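Local coordinates for carbohydrate binding module E1 (Uncultured bacterium, PDB 5KLE), which binds cellopentaose and so probably recognises cellulose-like beta-glucan chains, as a carbohydrate-binding module, at residues A25-I31 / I81-A86; I31-S37 / A74-Y80. All blocks are in the same frame, centred on the assembly; numbering follows the deposited sequence. Where two conformers were deposited one is given.

Interaction 1 of 2, residues A25-I31 / I81-A86; sequences AVAGDCI and IKIVSA
Ile-83 fills the inner curve of the turn at residues 26-29, and its side chain can be followed atom by atom. Ile-83 CB lies 3.6 Å from Val-26 O. The CG2 branch continues past that carbonyl to the CA of Ala-27, while CG1, set anti to the carbonyl carbon (chi1 -53°), lies between the carbonyl oxygens of Val-26 and Asp-29. At the tip, Ile-83 CD1 presses on Ala-25 CB at 3.4 Å, closer than ordinary van der Waals contact, and has Asp-29 CB beside it at 4.0 Å. Cut back to an alanine, this position would probably lose its hold on the turn, leaving a gap there and the Ala-25 methyl without its close neighbour. The backbone of Ile-83 works on the same turn, its O accepting from Gly-28 N and its N donating to Asp-29 O. The turn is a type II beta turn, Val-26 to Asp-29, with glycine at its third position, where the positive phi (97°) would jam a CB against the preceding carbonyl. It leads from strand 23-25 of one sheet into strand 30-35 of the other, where Cys-30 faces Lys-82 as a non-hydrogen-bonded pair and Ile-31 and Ile-81 follow as a hydrogen-bonded one. Within the turn, Asp-29 OD2 takes the N-H of Val-26 from above the carboxylate plane and also forms a salt bridge with Lys-15. On the face opposite Ile-31 and Ile-81, Cys-30 is joined to Cys-8 by a disulfide. Past a classic bulge at Val-84 and Ser-85 opposite Ser-51, a water bridges Ala-27 N and Ala-86 O.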
ATOM      1  N   ALA A  25      -7.515   0.552  -6.459  1.00 10.67           N
ATOM      2  CA  ALA A  25      -6.897   1.555  -5.594  1.00 10.35           C
ATOM      3  C   ALA A  25      -6.761   2.872  -6.334  1.00  9.36           C
ATOM      4  O   ALA A  25      -6.630   2.894  -7.571  1.00  9.99           O
ATOM      5  CB  ALA A  25      -5.513   1.087  -5.170  1.00 13.30           C
ATOM      6  N   VAL A  26      -6.770   3.977  -5.573  1.00 10.03           N
ATOM      7  CA  VAL A  26      -6.603   5.307  -6.154  1.00 13.48           C
ATOM      8  C   VAL A  26      -5.744   6.170  -5.244  1.00  9.90           C
ATOM      9  O   VAL A  26      -5.673   5.958  -4.026  1.00 11.18           O
ATOM     10  CB  VAL A  26      -7.917   6.095  -6.424  1.00 18.72           C
ATOM     11  CG1 VAL A  26      -8.740   5.506  -7.562  1.00 19.84           C
ATOM     12  CG2 VAL A  26      -8.707   6.140  -5.222  1.00 13.34           C
ATOM     13  N   ALA A  27      -5.088   7.160  -5.850  1.00 11.73           N
ATOM     14  CA  ALA A  27      -4.337   8.144  -5.071  1.00 12.31           C
ATOM     15  C   ALA A  27      -5.208   8.744  -3.970  1.00  9.38           C
ATOM     16  O   ALA A  27      -6.358   9.163  -4.218  1.00 11.27           O
ATOM     17  CB  ALA A  27      -3.827   9.252  -5.996  1.00 13.54           C
ATOM     18  N   GLY A  28      -4.629   8.845  -2.756  1.00  9.10           N
ATOM     19  CA  GLY A  28      -5.336   9.344  -1.583  1.00  9.33           C
ATOM     20  C   GLY A  28      -5.897   8.260  -0.684  1.00 10.82           C
ATOM     21  O   GLY A  28      -6.227   8.552   0.478  1.00 10.27           O
ATOM     22  N   ASP A  29      -6.021   7.032  -1.184  1.00  9.25           N
ATOM     23  CA  ASP A  29      -6.535   5.955  -0.338  1.00  9.42           C
ATOM     24  C   ASP A  29      -5.590   5.705   0.837  1.00  9.42           C
ATOM     25  O   ASP A  29      -4.394   5.990   0.766  1.00 10.16           O
ATOM     26  CB  ASP A  29      -6.641   4.646  -1.147  1.00  9.29           C
ATOM     27  CG  ASP A  29      -7.895   4.553  -2.022  1.00  9.68           C
ATOM     28  OD1 ASP A  29      -8.874   5.317  -1.830  1.00 10.53           O
ATOM     29  OD2 ASP A  29      -7.879   3.667  -2.911  1.00 10.39           O
ATOM     30  N   CYS A  30      -6.151   5.175   1.934  1.00  8.35           N
ATOM     31  CA  CYS A  30      -5.428   4.810   3.150  1.00  7.46           C
ATOM     32  C   CYS A  30      -5.819   3.373   3.481  1.00  8.69           C
ATOM     33  O   CYS A  30      -6.963   3.123   3.896  1.00  9.26           O
ATOM     34  CB  CYS A  30      -5.833   5.758   4.279  1.00  7.74           C
ATOM     35  SG  CYS A  30      -5.078   5.288   5.879  1.00  9.05           S
ATOM     36  N   ILE A  31      -4.894   2.432   3.247  1.00  8.81           N
ATOM     37  CA  ILE A  31      -5.188   0.999   3.253  1.00  9.74           C
ATOM     38  C   ILE A  31      -4.667   0.401   4.559  1.00 10.01           C
ATOM     39  O   ILE A  31      -3.474   0.549   4.885  1.00 11.65           O
ATOM     40  CB  ILE A  31      -4.474   0.294   2.083  1.00 11.32           C
ATOM     41  CG1 ILE A  31      -4.651   1.051   0.766  1.00 17.75           C
ATOM     42  CG2 ILE A  31      -4.933  -1.208   1.996  1.00 13.81           C
ATOM     43  CD1 ILE A  31      -6.011   1.148   0.379  1.00 16.42           C
ATOM     44  N   ILE A  81      -1.111   2.160   4.985  1.00 10.50           N
ATOM     45  CA  ILE A  81      -0.365   2.470   3.769  0.57 10.04           C
ATOM     46  C   ILE A  81      -1.154   3.504   2.962  1.00  8.97           C
ATOM     47  O   ILE A  81      -2.258   3.211   2.451  1.00 10.36           O
ATOM     48  CB  ILE A  81      -0.092   1.193   2.968  0.57 10.12           C
ATOM     49  CG1 ILE A  81       0.556   0.164   3.921  0.57 10.73           C
ATOM     50  CG2 ILE A  81       0.784   1.504   1.760  0.57 12.90           C
ATOM     51  CD1 ILE A  81       1.016  -1.127   3.270  0.57 16.03           C
ATOM     52  N   LYS A  82      -0.609   4.725   2.859  1.00 10.69           N
ATOM     53  CA  LYS A  82      -1.220   5.788   2.055  1.00  9.77           C
ATOM     54  C   LYS A  82      -0.730   5.695   0.613  1.00 10.38           C
ATOM     55  O   LYS A  82       0.488   5.591   0.365  1.00 10.02           O
ATOM     56  CB  LYS A  82      -0.870   7.174   2.608  1.00 12.12           C
ATOM     57  CG  LYS A  82      -1.541   8.279   1.773  1.00 14.87           C
ATOM     58  CD  LYS A  82      -1.566   9.607   2.484  1.00 15.34           C
ATOM     59  CE  LYS A  82      -2.351  10.624   1.629  1.00 17.03           C
ATOM     60  NZ  LYS A  82      -2.109  11.981   2.143  1.00 25.09           N
ATOM     61  N   ILE A  83      -1.666   5.780  -0.336  1.00  9.66           N
ATOM     62  CA  ILE A  83      -1.329   5.882  -1.760  1.00  9.03           C
ATOM     63  C   ILE A  83      -1.091   7.362  -2.066  1.00 11.04           C
ATOM     64  O   ILE A  83      -2.019   8.173  -2.107  1.00 11.83           O
ATOM     65  CB  ILE A  83      -2.394   5.255  -2.666  1.00  9.25           C
ATOM     66  CG1 ILE A  83      -2.664   3.821  -2.201  1.00 13.56           C
ATOM     67  CG2 ILE A  83      -1.892   5.247  -4.125  1.00 11.89           C
ATOM     68  CD1 ILE A  83      -3.576   3.025  -3.102  1.00 16.74           C
ATOM     69  N   VAL A  84       0.174   7.715  -2.247  1.00 11.28           N
ATOM     70  CA  VAL A  84       0.568   9.111  -2.369  1.00  9.91           C
ATOM     71  C   VAL A  84       0.259   9.635  -3.755  1.00 11.95           C
ATOM     72  O   VAL A  84      -0.187  10.781  -3.915  1.00 15.49           O
ATOM     73  CB  VAL A  84       2.063   9.250  -2.018  1.00 13.55           C
ATOM     74  CG1 VAL A  84       2.518  10.682  -2.312  1.00 15.90           C
ATOM     75  CG2 VAL A  84       2.275   8.927  -0.530  1.00 14.18           C
ATOM     76  N   SER A  85       0.507   8.826  -4.787  1.00 11.74           N
ATOM     77  CA  SER A  85       0.329   9.297  -6.152  1.00 12.58           C
ATOM     78  C   SER A  85      -0.011   8.100  -7.025  1.00 12.23           C
ATOM     79  O   SER A  85       0.438   6.975  -6.769  1.00 11.58           O
ATOM     80  CB  SER A  85       1.588  10.003  -6.673  1.00 16.15           C
ATOM     81  OG  SER A  85       2.692   9.118  -6.729  1.00 19.63           O
ATOM     82  N   ALA A  86      -0.801   8.369  -8.076  1.00  9.81           N
ATOM     83  CA  ALA A  86      -1.161   7.430  -9.144  1.00  9.82           C
ATOM     84  C   ALA A  86      -2.060   8.195 -10.108  1.00 14.03           C
ATOM     85  O   ALA A  86      -2.987   8.882  -9.656  1.00 14.63           O
ATOM     86  CB  ALA A  86      -1.936   6.210  -8.586  1.00 10.49           C
TER
HETATM   87  O   HOH W   1      -5.496   7.547  -8.718  1.00 16.61           O

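Interaction 2 of 2, residues I31-S37 / A74-Y80; sequences IKYNKSS and AANGDLY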
ATOM      1  N   ILE A  31      -4.894   2.432   3.247  1.00  8.81           N
ATOM      2  CA  ILE A  31      -5.188   0.999   3.253  1.00  9.74           C
ATOM      3  C   ILE A  31      -4.667   0.401   4.559  1.00 10.01           C
ATOM      4  O   ILE A  31      -3.474   0.549   4.885  1.00 11.65           O
ATOM      5  CB  ILE A  31      -4.474   0.294   2.083  1.00 11.32           C
ATOM      6  CG1 ILE A  31      -4.651   1.051   0.766  1.00 17.75           C
ATOM      7  CG2 ILE A  31      -4.933  -1.208   1.996  1.00 13.81           C
ATOM      8  CD1 ILE A  31      -6.011   1.148   0.379  1.00 16.42           C
ATOM      9  N   LYS A  32      -5.506  -0.365   5.264  1.00  9.37           N
ATOM     10  CA  LYS A  32      -5.054  -1.168   6.393  1.00  9.55           C
ATOM     11  C   LYS A  32      -4.615  -2.531   5.860  1.00 12.22           C
ATOM     12  O   LYS A  32      -5.339  -3.155   5.075  1.00 12.42           O
ATOM     13  CB  LYS A  32      -6.200  -1.381   7.383  1.00  9.47           C
ATOM     14  CG  LYS A  32      -5.815  -2.208   8.617  1.00 11.36           C
ATOM     15  CD  LYS A  32      -7.028  -2.490   9.518  1.00 14.81           C
ATOM     16  CE  LYS A  32      -6.636  -3.294  10.739  1.00 19.95           C
ATOM     17  NZ  LYS A  32      -7.806  -3.317  11.694  1.00 23.14           N
ATOM     18  N   TYR A  33      -3.448  -3.001   6.305  1.00 11.32           N
ATOM     19  CA  TYR A  33      -2.989  -4.348   5.953  1.00  9.74           C
ATOM     20  C   TYR A  33      -2.262  -4.937   7.149  1.00 12.42           C
ATOM     21  O   TYR A  33      -1.294  -4.335   7.636  1.00 13.63           O
ATOM     22  CB  TYR A  33      -2.027  -4.314   4.753  1.00 11.17           C
ATOM     23  CG  TYR A  33      -1.527  -5.685   4.356  1.00 10.91           C
ATOM     24  CD1 TYR A  33      -2.410  -6.648   3.882  1.00 12.42           C
ATOM     25  CD2 TYR A  33      -0.173  -6.044   4.487  1.00 13.38           C
ATOM     26  CE1 TYR A  33      -1.966  -7.925   3.550  1.00 11.58           C
ATOM     27  CE2 TYR A  33       0.291  -7.340   4.136  1.00 14.24           C
ATOM     28  CZ  TYR A  33      -0.625  -8.275   3.683  1.00 13.30           C
ATOM     29  OH  TYR A  33      -0.242  -9.553   3.309  1.00 13.69           O
ATOM     30  N   ASN A  34      -2.669  -6.139   7.577  1.00 13.49           N
ATOM     31  CA  ASN A  34      -1.956  -6.835   8.641  1.00 12.34           C
ATOM     32  C   ASN A  34      -0.893  -7.761   8.040  1.00 13.88           C
ATOM     33  O   ASN A  34      -1.228  -8.680   7.286  1.00 14.39           O
ATOM     34  CB  ASN A  34      -2.926  -7.619   9.531  1.00 13.38           C
ATOM     35  CG  ASN A  34      -2.223  -8.288  10.680  1.00 15.61           C
ATOM     36  OD1 ASN A  34      -1.686  -9.392  10.533  1.00 19.54           O
ATOM     37  ND2 ASN A  34      -2.214  -7.630  11.844  1.00 18.45           N
ATOM     38  N   LYS A  35       0.389  -7.510   8.376  1.00 14.47           N
ATOM     39  CA  LYS A  35       1.520  -8.372   7.993  1.00 13.72           C
ATOM     40  C   LYS A  35       1.892  -9.264   9.165  1.00 18.89           C
ATOM     41  O   LYS A  35       2.393  -8.791  10.197  1.00 19.73           O
ATOM     42  CB  LYS A  35       2.729  -7.546   7.540  1.00 14.69           C
ATOM     43  CG  LYS A  35       3.934  -8.456   7.289  1.00 17.01           C
ATOM     44  CD  LYS A  35       5.013  -7.827   6.421  1.00 17.89           C
ATOM     45  CE  LYS A  35       5.818  -6.744   7.158  1.00 16.23           C
ATOM     46  NZ  LYS A  35       6.861  -7.316   8.084  1.00 17.24           N
ATOM     47  N   SER A  36       1.638 -10.558   9.011  1.00 17.94           N
ATOM     48  CA  SER A  36       1.848 -11.491  10.111  1.00 21.24           C
ATOM     49  C   SER A  36       3.327 -11.816  10.328  1.00 22.85           C
ATOM     50  O   SER A  36       3.738 -12.063  11.468  1.00 22.58           O
ATOM     51  CB  SER A  36       1.013 -12.756   9.873  1.00 21.89           C
ATOM     52  OG  SER A  36       1.412 -13.374   8.674  1.00 38.19           O
ATOM     53  N   SER A  37       4.139 -11.787   9.271  1.00 17.34           N
ATOM     54  CA  SER A  37       5.532 -12.213   9.327  1.00 17.95           C
ATOM     55  C   SER A  37       6.191 -11.850   8.003  1.00 18.80           C
ATOM     56  O   SER A  37       5.534 -11.433   7.052  1.00 18.53           O
ATOM     57  CB  SER A  37       5.670 -13.727   9.576  1.00 21.44           C
ATOM     58  OG  SER A  37       5.248 -14.465   8.440  1.00 26.86           O
ATOM     59  N   ALA A  74       9.384  -2.963   6.987  1.00 21.12           N
ATOM     60  CA  ALA A  74       8.008  -2.734   7.408  1.00 18.98           C
ATOM     61  C   ALA A  74       7.695  -3.638   8.597  1.00 18.72           C
ATOM     62  O   ALA A  74       8.001  -4.836   8.574  1.00 21.39           O
ATOM     63  CB  ALA A  74       7.048  -3.008   6.250  1.00 18.88           C
ATOM     64  N   ALA A  75       7.084  -3.062   9.632  1.00 17.39           N
ATOM     65  CA  ALA A  75       6.784  -3.793  10.860  1.00 19.76           C
ATOM     66  C   ALA A  75       5.789  -4.922  10.604  1.00 14.90           C
ATOM     67  O   ALA A  75       4.991  -4.882   9.664  1.00 15.26           O
ATOM     68  CB  ALA A  75       6.191  -2.829  11.894  1.00 24.79           C
ATOM     69  N   ASN A  76       5.855  -5.953  11.444  1.00 17.86           N
ATOM     70  CA  ASN A  76       4.749  -6.892  11.523  1.00 17.27           C
ATOM     71  C   ASN A  76       3.586  -6.226  12.255  1.00 19.23           C
ATOM     72  O   ASN A  76       3.754  -5.223  12.953  1.00 23.62           O
ATOM     73  CB  ASN A  76       5.158  -8.180  12.232  1.00 17.71           C
ATOM     74  CG  ASN A  76       6.156  -9.006  11.422  1.00 20.16           C
ATOM     75  OD1 ASN A  76       6.127  -8.985  10.187  1.00 20.97           O
ATOM     76  ND2 ASN A  76       7.040  -9.733  12.099  1.00 21.84           N
ATOM     77  N   GLY A  77       2.408  -6.811  12.117  1.00 16.03           N
ATOM     78  CA  GLY A  77       1.199  -6.225  12.688  1.00 16.67           C
ATOM     79  C   GLY A  77       0.400  -5.408  11.690  1.00 14.15           C
ATOM     80  O   GLY A  77       0.531  -5.547  10.467  1.00 14.16           O
ATOM     81  N   ASP A  78      -0.439  -4.521  12.233  1.00 13.05           N
ATOM     82  CA  ASP A  78      -1.287  -3.690  11.383  1.00 14.86           C
ATOM     83  C   ASP A  78      -0.463  -2.547  10.814  1.00 15.30           C
ATOM     84  O   ASP A  78       0.159  -1.783  11.568  1.00 18.90           O
ATOM     85  CB  ASP A  78      -2.435  -3.071  12.174  1.00 14.13           C
ATOM     86  CG  ASP A  78      -3.493  -4.069  12.586  1.00 16.87           C
ATOM     87  OD1 ASP A  78      -3.637  -5.128  11.943  1.00 18.86           O
ATOM     88  OD2 ASP A  78      -4.238  -3.745  13.545  1.00 19.49           O
ATOM     89  N   LEU A  79      -0.503  -2.398   9.497  1.00 12.73           N
ATOM     90  CA  LEU A  79       0.183  -1.321   8.800  1.00 11.21           C
ATOM     91  C   LEU A  79      -0.862  -0.450   8.134  1.00 11.71           C
ATOM     92  O   LEU A  79      -1.886  -0.950   7.679  1.00 12.10           O
ATOM     93  CB  LEU A  79       1.062  -1.910   7.675  1.00 10.60           C
ATOM     94  CG  LEU A  79       2.246  -2.753   8.168  1.00 10.29           C
ATOM     95  CD1 LEU A  79       2.877  -3.385   6.934  1.00 14.82           C
ATOM     96  CD2 LEU A  79       3.263  -1.952   8.931  1.00 16.56           C
ATOM     97  N   TYR A  80      -0.598   0.855   8.063  1.00  9.35           N
ATOM     98  CA  TYR A  80      -1.456   1.799   7.352  1.00  9.13           C
ATOM     99  C   TYR A  80      -0.658   2.409   6.206  1.00 11.22           C
ATOM    100  O   TYR A  80       0.369   3.065   6.435  1.00 11.61           O
ATOM    101  CB  TYR A  80      -2.047   2.836   8.335  1.00 10.53           C
ATOM    102  CG  TYR A  80      -2.921   2.114   9.350  1.00 10.30           C
ATOM    103  CD1 TYR A  80      -4.261   1.771   9.041  1.00 12.30           C
ATOM    104  CD2 TYR A  80      -2.377   1.585  10.527  1.00 10.78           C
ATOM    105  CE1 TYR A  80      -5.020   1.051   9.910  1.00 11.16           C
ATOM    106  CE2 TYR A  80      -3.158   0.840  11.395  1.00 11.39           C
ATOM    107  CZ  TYR A  80      -4.469   0.588  11.096  1.00 11.59           C
ATOM    108  OH  TYR A  80      -5.195  -0.149  12.004  1.00 15.75           O
TER
HETATM  109  O   HOH W   2      -6.877  -4.466  14.178  1.00 29.03           O
HETATM  110  O   HOH W   3      -7.925  -0.873  12.983  1.00 34.75           O
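Ile-31 O meets the CA of Tyr-80 at 3.4 Å, a CA-H...O contact as the antiparallel ladder continues. Next comes Lys-32, whose extended chain runs alongside the Tyr-80 side chain, both pointing the same way, with Lys-32 CG 3.6 Å from Tyr-80 CE1. The Lys-32 ammonium NZ stops 4.0 Å from Asp-78 OD2, beyond a salt bridge; one water links NZ to that oxygen and a second links NZ to Tyr-80 OH. Tyr-33 pairs with Leu-79 through two backbone bonds, while its hydroxyl bonds to Asn-96. Asn-34 crosses Asp-78 with amide and carboxylate planes 79° apart: Asn-34 ND2 donates almost straight (174°) to Asp-78 OD1 over 2.9 Å, the acceptor lying in the amide plane but the donor standing above the carboxylate. Lys-35 exchanges backbone bonds with Gly-77, then bends at chi3 and chi4, curling Lys-35 NZ back to Ala-74 O and Asn-76 OD1, each at 2.8 Å. With Gly-38 O as a further acceptor, three oxygens hold this buried ammonium, which ties down the loop 74-76 leading into strand 77-86. Tyr-33, Lys-35 and Leu-79 share one face of the sheet; there Tyr-33 and Lys-35 meet Leu-40 of strand 40-44 in the second sheet, whereas Lys-32 on the opposite face touches Thr-16 of the edge strand 15-16.

Overall arrangement
Interactions 1 and 2 are successive lengths of one ladder between strands 30-35 and 77-86, a pair lying inside the mixed sheet between strands 15-16 and 50-54. Their centres are 16 Å apart, on opposite sides of the chain's centre, and Ile-31 belongs to both. Because the strands are antiparallel, the order along the chain is 25-31, 31-37, 74-80, 81-86: interaction 2 closes the shorter loop and interaction 1 the longer one around it. Between them the chain builds strands for both sheets, so this long pairing ties distant parts of a beta-sandwich-like module together. A bound glucose unit lies about 9 Å from the side chain of Ser-37 and one about 13 Å from that of Ala-25.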